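Local coordinates for protein tryptophanyl-tRNA synthetase (Campylobacter jejuni subsp. jejuni, PDB 3TZL) that probably joins tryptophan to its cognate tRNA at the expense of ATP, as a homodimeric class I aminoacyl-tRNA synthetase, at residues R5-Q11 with Q36-A42; P74-W80 with F300-A305. All blocks are in the same frame, centred on the assembly; numbering follows the deposited sequence.

Contact 1 (R5-Q11 with Q36-A42). With TRP (tryptophan), chain J.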
loop_
_atom_site.group_PDB
_atom_site.type_symbol
_atom_site.label_atom_id
_atom_site.label_comp_id
_atom_site.label_asym_id
_atom_site.label_seq_id
_atom_site.Cartn_x
_atom_site.Cartn_y
_atom_site.Cartn_z
ATOM N N ARG B 5 -0.359 -22.307 13.024
ATOM C CA ARG B 5 -0.023 -21.878 11.674
ATOM C C ARG B 5 1.348 -21.207 11.559
ATOM O O ARG B 5 1.664 -20.249 12.280
ATOM C CB ARG B 5 -1.110 -20.955 11.116
ATOM C CG ARG B 5 -0.893 -20.580 9.644
ATOM C CD ARG B 5 -2.141 -19.966 9.034
ATOM N NE ARG B 5 -3.270 -20.898 9.020
ATOM C CZ ARG B 5 -4.538 -20.535 8.838
ATOM N NH1 ARG B 5 -4.847 -19.252 8.671
ATOM N NH2 ARG B 5 -5.503 -21.449 8.833
ATOM N N VAL B 6 2.149 -21.714 10.629
ATOM C CA VAL B 6 3.508 -21.247 10.421
ATOM C C VAL B 6 3.587 -20.609 9.052
ATOM O O VAL B 6 3.235 -21.219 8.039
ATOM C CB VAL B 6 4.491 -22.431 10.466
ATOM C CG1 VAL B 6 5.910 -21.962 10.266
ATOM C CG2 VAL B 6 4.355 -23.191 11.770
ATOM N N LEU B 7 4.060 -19.379 9.008
ATOM C CA LEU B 7 4.059 -18.659 7.767
ATOM C C LEU B 7 5.443 -18.114 7.487
ATOM O O LEU B 7 6.065 -17.512 8.361
ATOM C CB LEU B 7 3.055 -17.517 7.854
ATOM C CG LEU B 7 2.864 -16.652 6.606
ATOM C CD1 LEU B 7 1.373 -16.416 6.428
ATOM C CD2 LEU B 7 3.576 -15.346 6.768
ATOM N N THR B 8 5.910 -18.320 6.262
ATOM C CA THR B 8 7.248 -17.913 5.846
ATOM C C THR B 8 7.125 -17.243 4.495
ATOM O O THR B 8 6.522 -17.799 3.588
ATOM C CB THR B 8 8.167 -19.138 5.627
ATOM O OG1 THR B 8 8.075 -20.029 6.744
ATOM C CG2 THR B 8 9.612 -18.705 5.447
ATOM N N GLY B 9 7.680 -16.048 4.357
ATOM C CA GLY B 9 7.750 -15.403 3.068
ATOM C C GLY B 9 9.092 -15.749 2.460
ATOM O O GLY B 9 10.082 -15.788 3.155
ATOM N N LEU B 10 9.130 -16.008 1.161
ATOM C CA LEU B 10 10.377 -16.448 0.535
ATOM C C LEU B 10 10.892 -15.417 -0.466
ATOM O O LEU B 10 10.182 -15.016 -1.378
ATOM C CB LEU B 10 10.161 -17.802 -0.135
ATOM C CG LEU B 10 9.733 -18.953 0.785
ATOM C CD1 LEU B 10 9.292 -20.157 -0.039
ATOM C CD2 LEU B 10 10.859 -19.346 1.724
ATOM N N GLN B 11 12.123 -14.969 -0.279
ATOM C CA GLN B 11 12.673 -13.930 -1.131
ATOM C C GLN B 11 14.086 -14.286 -1.538
ATOM O O GLN B 11 15.049 -13.675 -1.068
ATOM C CB GLN B 11 12.676 -12.596 -0.390
ATOM C CG GLN B 11 12.315 -11.399 -1.255
ATOM C CD GLN B 11 12.377 -10.107 -0.471
ATOM O OE1 GLN B 11 11.804 -9.999 0.622
ATOM N NE2 GLN B 11 13.104 -9.130 -1.002
ATOM N N GLN B 36 1.438 -26.950 9.973
ATOM C CA GLN B 36 0.543 -26.292 9.029
ATOM C C GLN B 36 1.305 -25.154 8.367
ATOM O O GLN B 36 1.304 -24.034 8.876
ATOM C CB GLN B 36 -0.689 -25.755 9.748
ATOM C CG GLN B 36 -1.817 -25.344 8.811
ATOM C CD GLN B 36 -2.878 -24.495 9.503
ATOM O OE1 GLN B 36 -3.738 -23.908 8.854
ATOM N NE2 GLN B 36 -2.814 -24.429 10.826
HETATM N N MSE B 37 1.957 -25.448 7.239
HETATM C CA MSE B 37 2.895 -24.513 6.599
HETATM C C MSE B 37 2.249 -23.614 5.533
HETATM O O MSE B 37 1.618 -24.114 4.613
HETATM C CB MSE B 37 4.050 -25.284 5.946
HETATM C CG MSE B 37 4.863 -26.190 6.888
HETATM SE SE MSE B 37 6.115 -25.147 7.931
HETATM C CE MSE B 37 7.362 -24.622 6.549
ATOM N N PHE B 38 2.448 -22.299 5.646
ATOM C CA PHE B 38 2.057 -21.340 4.606
ATOM C C PHE B 38 3.337 -20.726 4.062
ATOM O O PHE B 38 4.142 -20.221 4.835
ATOM C CB PHE B 38 1.195 -20.210 5.196
ATOM C CG PHE B 38 -0.255 -20.579 5.384
ATOM C CD1 PHE B 38 -1.258 -19.780 4.868
ATOM C CD2 PHE B 38 -0.612 -21.742 6.049
ATOM C CE1 PHE B 38 -2.603 -20.121 5.037
ATOM C CE2 PHE B 38 -1.962 -22.090 6.210
ATOM C CZ PHE B 38 -2.947 -21.270 5.700
HETATM N N MSE B 39 3.538 -20.748 2.749
HETATM C CA MSE B 39 4.774 -20.204 2.193
HETATM C C MSE B 39 4.414 -19.423 0.959
HETATM O O MSE B 39 3.637 -19.901 0.132
HETATM C CB MSE B 39 5.749 -21.322 1.809
HETATM C CG MSE B 39 6.514 -21.962 2.977
HETATM SE SE MSE B 39 6.711 -23.881 2.681
HETATM C CE MSE B 39 4.787 -24.137 2.563
ATOM N N PHE B 40 4.971 -18.223 0.819
ATOM C CA PHE B 40 4.681 -17.434 -0.363
ATOM C C PHE B 40 5.952 -16.838 -0.925
ATOM O O PHE B 40 6.896 -16.573 -0.178
ATOM C CB PHE B 40 3.649 -16.338 -0.068
ATOM C CG PHE B 40 4.095 -15.340 0.967
ATOM C CD1 PHE B 40 4.720 -14.166 0.579
ATOM C CD2 PHE B 40 3.893 -15.581 2.321
ATOM C CE1 PHE B 40 5.144 -13.248 1.517
ATOM C CE2 PHE B 40 4.314 -14.662 3.280
ATOM C CZ PHE B 40 4.941 -13.491 2.874
ATOM N N ILE B 41 5.977 -16.676 -2.248
ATOM C CA ILE B 41 7.048 -15.966 -2.924
ATOM C C ILE B 41 6.769 -14.474 -2.742
ATOM O O ILE B 41 5.788 -13.957 -3.255
ATOM C CB ILE B 41 7.066 -16.280 -4.438
ATOM C CG1 ILE B 41 7.152 -17.795 -4.678
ATOM C CG2 ILE B 41 8.235 -15.569 -5.121
ATOM C CD1 ILE B 41 8.412 -18.398 -4.098
ATOM N N ALA B 42 7.631 -13.791 -2.010
ATOM C CA ALA B 42 7.343 -12.429 -1.584
ATOM C C ALA B 42 7.715 -11.473 -2.675
ATOM O O ALA B 42 8.684 -10.742 -2.536
ATOM C CB ALA B 42 8.133 -12.096 -0.311
HETATM N N TRP J . 11.341 -10.039 4.869
HETATM C CA TRP J . 11.557 -11.462 4.587
HETATM C C TRP J . 12.976 -11.711 4.091
HETATM O O TRP J . 13.429 -12.856 3.998
HETATM C CB TRP J . 10.533 -11.984 3.564
HETATM C CG TRP J . 9.121 -11.823 4.043
HETATM C CD1 TRP J . 8.171 -10.961 3.565
HETATM C CD2 TRP J . 8.525 -12.521 5.136
HETATM N NE1 TRP J . 7.004 -11.097 4.291
HETATM C CE2 TRP J . 7.201 -12.043 5.267
HETATM C CE3 TRP J . 8.982 -13.507 6.020
HETATM C CZ2 TRP J . 6.327 -12.531 6.240
HETATM C CZ3 TRP J . 8.113 -13.986 6.993
HETATM C CH2 TRP J . 6.800 -13.501 7.089
HETATM O OXT TRP J . 13.688 -10.754 3.778
HETATM O O HOH W 1 5.866 -21.945 6.815
#
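Arg5 lays its CD methylene over the face of the Phe38 ring, 3.7 Å from the centroid, in the first two strands of the Rossmann-type nucleotide-binding fold of class I synthetases. Strands 5-10 and 36-41 run parallel, joined through helix 18-30 as a beta-alpha-beta unit. Bent at chi3 (-63°), the arginine carries its guanidinium over the CE2-CZ rim of the ring, the two planes 25° apart, and from there NE and NH2 both reach Gln36 OE1. Arg5 NH2, 3.0 Å from Gln36 OE1, is tilted only a little from the amide plane, while NE comes from above it; the amide is turned nearly perpendicular to the guanidinium. NH1 goes to the carbonyl of Phe138.

Six backbone hydrogen bonds zip the strands together, from Val6 N to Gln36 O at one end to Ala42 N and Leu10 O (2.9 Å) at the other. Val6, Thr8 and Leu10 share a sheet face with Met37, Met39 and Ile41, partly covered by Met28 of helix 18-30. There a water donates to Phe38 O and bonds to Thr8 OG1.

On the face of Leu7, Gly9, Phe38 and Phe40 lies the bound tryptophan. Phe40 holds CG between backbone N and carbonyl carbon (chi1 61°), which lays its ring face against Gly9, whose CA sits 3.6 Å from the Phe40 ring centroid (CH-pi). Leu7 CD2 meets the ring edge, and Phe40 CZ comes 3.5 Å from the ligand's indole NE1.

Contact 2 (P74-W80 with F300-A305)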
loop_
_atom_site.group_PDB
_atom_site.type_symbol
_atom_site.label_atom_id
_atom_site.label_comp_id
_atom_site.label_asym_id
_atom_site.label_seq_id
_atom_site.Cartn_x
_atom_site.Cartn_y
_atom_site.Cartn_z
ATOM N N PRO B 74 2.154 -28.697 -2.591
ATOM C CA PRO B 74 0.987 -27.820 -2.766
ATOM C C PRO B 74 -0.282 -28.391 -2.146
ATOM O O PRO B 74 -1.204 -27.639 -1.820
ATOM C CB PRO B 74 0.819 -27.749 -4.287
ATOM C CG PRO B 74 2.115 -28.160 -4.851
ATOM C CD PRO B 74 2.705 -29.142 -3.883
ATOM N N GLN B 75 -0.310 -29.709 -1.992
ATOM C CA GLN B 75 -1.430 -30.425 -1.414
ATOM C C GLN B 75 -1.411 -30.318 0.105
ATOM O O GLN B 75 -2.435 -30.047 0.729
ATOM C CB GLN B 75 -1.350 -31.899 -1.813
ATOM C CG GLN B 75 -2.622 -32.665 -1.559
ATOM C CD GLN B 75 -3.739 -32.173 -2.442
ATOM O OE1 GLN B 75 -3.502 -31.796 -3.591
ATOM N NE2 GLN B 75 -4.960 -32.151 -1.912
ATOM N N LYS B 76 -0.245 -30.549 0.693
ATOM C CA LYS B 76 -0.076 -30.467 2.136
ATOM C C LYS B 76 -0.060 -29.015 2.625
ATOM O O LYS B 76 -0.659 -28.691 3.652
ATOM C CB LYS B 76 1.228 -31.146 2.544
ATOM C CG LYS B 76 1.339 -32.605 2.110
ATOM C CD LYS B 76 2.707 -33.205 2.461
ATOM C CE LYS B 76 2.693 -34.739 2.360
ATOM N NZ LYS B 76 1.708 -35.394 3.286
ATOM N N SER B 77 0.614 -28.147 1.878
ATOM C CA SER B 77 0.893 -26.775 2.319
ATOM C C SER B 77 0.137 -25.746 1.502
ATOM O O SER B 77 -0.499 -26.084 0.514
ATOM C CB SER B 77 2.382 -26.480 2.174
ATOM O OG SER B 77 3.156 -27.369 2.954
ATOM N N VAL B 78 0.215 -24.482 1.910
ATOM C CA VAL B 78 -0.380 -23.405 1.127
ATOM C C VAL B 78 0.748 -22.574 0.567
ATOM O O VAL B 78 1.506 -21.969 1.317
ATOM C CB VAL B 78 -1.373 -22.570 1.946
ATOM C CG1 VAL B 78 -1.909 -21.413 1.130
ATOM C CG2 VAL B 78 -2.524 -23.476 2.435
ATOM N N PHE B 79 0.876 -22.595 -0.760
ATOM C CA PHE B 79 2.025 -22.017 -1.442
ATOM C C PHE B 79 1.595 -21.123 -2.600
ATOM O O PHE B 79 1.007 -21.590 -3.564
ATOM C CB PHE B 79 2.919 -23.138 -1.955
ATOM C CG PHE B 79 4.122 -22.661 -2.716
ATOM C CD1 PHE B 79 5.167 -22.027 -2.062
ATOM C CD2 PHE B 79 4.220 -22.874 -4.085
ATOM C CE1 PHE B 79 6.286 -21.596 -2.760
ATOM C CE2 PHE B 79 5.343 -22.450 -4.790
ATOM C CZ PHE B 79 6.377 -21.811 -4.121
ATOM N N TRP B 80 1.913 -19.841 -2.511
ATOM C CA TRP B 80 1.407 -18.898 -3.489
ATOM C C TRP B 80 2.378 -17.762 -3.732
ATOM O O TRP B 80 3.392 -17.641 -3.061
ATOM C CB TRP B 80 0.022 -18.362 -3.065
ATOM C CG TRP B 80 0.018 -17.330 -1.975
ATOM C CD1 TRP B 80 -0.167 -15.986 -2.123
ATOM C CD2 TRP B 80 0.186 -17.559 -0.564
ATOM N NE1 TRP B 80 -0.122 -15.365 -0.895
ATOM C CE2 TRP B 80 0.098 -16.308 0.075
ATOM C CE3 TRP B 80 0.413 -18.700 0.215
ATOM C CZ2 TRP B 80 0.217 -16.165 1.461
ATOM C CZ3 TRP B 80 0.533 -18.556 1.589
ATOM C CH2 TRP B 80 0.438 -17.295 2.197
ATOM N N PHE B 300 -3.815 -22.571 -7.703
ATOM C CA PHE B 300 -4.392 -23.379 -6.642
ATOM C C PHE B 300 -3.996 -22.901 -5.248
ATOM O O PHE B 300 -4.856 -22.780 -4.366
ATOM C CB PHE B 300 -3.993 -24.843 -6.831
ATOM C CG PHE B 300 -4.350 -25.728 -5.682
ATOM C CD1 PHE B 300 -5.621 -25.707 -5.140
ATOM C CD2 PHE B 300 -3.425 -26.619 -5.170
ATOM C CE1 PHE B 300 -5.957 -26.552 -4.082
ATOM C CE2 PHE B 300 -3.752 -27.464 -4.119
ATOM C CZ PHE B 300 -5.028 -27.433 -3.574
ATOM N N GLY B 301 -2.701 -22.652 -5.047
ATOM C CA GLY B 301 -2.216 -22.145 -3.773
ATOM C C GLY B 301 -2.907 -20.836 -3.436
ATOM O O GLY B 301 -3.377 -20.634 -2.309
ATOM N N ALA B 302 -2.998 -19.961 -4.432
ATOM C CA ALA B 302 -3.608 -18.652 -4.230
ATOM C C ALA B 302 -5.071 -18.755 -3.796
ATOM O O ALA B 302 -5.506 -17.965 -2.975
ATOM C CB ALA B 302 -3.456 -17.777 -5.463
ATOM N N THR B 303 -5.813 -19.746 -4.294
ATOM C CA THR B 303 -7.222 -19.871 -3.915
ATOM C C THR B 303 -7.386 -20.261 -2.455
ATOM O O THR B 303 -8.353 -19.863 -1.802
ATOM C CB THR B 303 -8.024 -20.888 -4.781
ATOM O OG1 THR B 303 -7.652 -22.232 -4.438
ATOM C CG2 THR B 303 -7.815 -20.634 -6.267
ATOM N N LYS B 304 -6.451 -21.053 -1.947
ATOM C CA LYS B 304 -6.521 -21.484 -0.557
ATOM C C LYS B 304 -6.176 -20.317 0.371
ATOM O O LYS B 304 -6.828 -20.109 1.395
ATOM C CB LYS B 304 -5.598 -22.682 -0.316
ATOM C CG LYS B 304 -6.087 -23.968 -1.004
ATOM C CD LYS B 304 -5.386 -25.215 -0.457
ATOM C CE LYS B 304 -3.931 -25.324 -0.953
ATOM N NZ LYS B 304 -3.290 -26.541 -0.359
ATOM N N ALA B 305 -5.162 -19.545 -0.004
ATOM C CA ALA B 305 -4.751 -18.410 0.807
ATOM C C ALA B 305 -5.792 -17.295 0.709
ATOM O O ALA B 305 -6.128 -16.681 1.715
ATOM C CB ALA B 305 -3.385 -17.908 0.379
HETATM O O HOH W 2 -5.125 -28.966 -0.531
#
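Lys304 NZ is gripped by three oxygens: the carbonyl O of Pro74 at 2.8 Å, the carbonyl O of Ser77 at 3.0 Å, and a water that in turn donates to Gln75 O. The Pro74 carbonyl points almost straight at the ammonium, whereas the nitrogen stands above the plane of the Ser77 carbonyl. A bend at chi3 (-74°) turns the lysine chain back to the turn at 74-77, just ahead of strand 78-81, and its positive charge is probably balanced in part by these carbonyl dipoles. Beside it, Phe300 brings CE2 to 3.4 Å from Pro74 O.

Farther along, helix and strand pass at 116° between their N-to-C directions, and Gly301 allows a close approach. With no side chain in between, its CA directs a hydrogen almost straight at Phe79 O, the CA lying 3.3 Å from that oxygen. Val78 CG1 fits against Gly301 O and the methyl of Ala305, while CG2 faces Lys304 CE.

Trp80 has chi1 at 76°, turning the indole away from its own strand, across the sheet face toward Phe38 and Phe40 of strand 36-41. Ala305 CB sits over one face in a CH-pi contact, 3.8 Å from the centroid of the six-membered ring of Trp80. Trp80 CB meanwhile rests on the backbone of Ala302. Phe40 and Phe138 also meet the indole, so this packing adjoins the wall of the tryptophan pocket. The long C-terminal helix 291-320 thus crosses and covers the outer edge of 78-81, the last strand of the parallel Rossmann-type sheet.

Overall arrangement
From the N terminus, the chain lays down strand 5-10, passes through helix 18-30 and returns as strand 36-41, so contact 1 closes a short beta-alpha-beta loop. Helix 53-70 then leads to the turn and third strand, 78-81. Contact 2 closes far later, after more than two hundred residues, when helix 291-320 comes back to that strand. The two loops follow in series, neither nesting nor crossing, yet their centres lie only 10 Å apart because strand 36-41 is the middle strand, with 5-10 and 78-81 as its neighbours: Met39 N and Val78 O, and Ile41 N and Trp80 O, probably hydrogen-bond. The C-terminal helix is thereby tied to the sheet whose strands 5-10 and 36-41 line the tryptophan site.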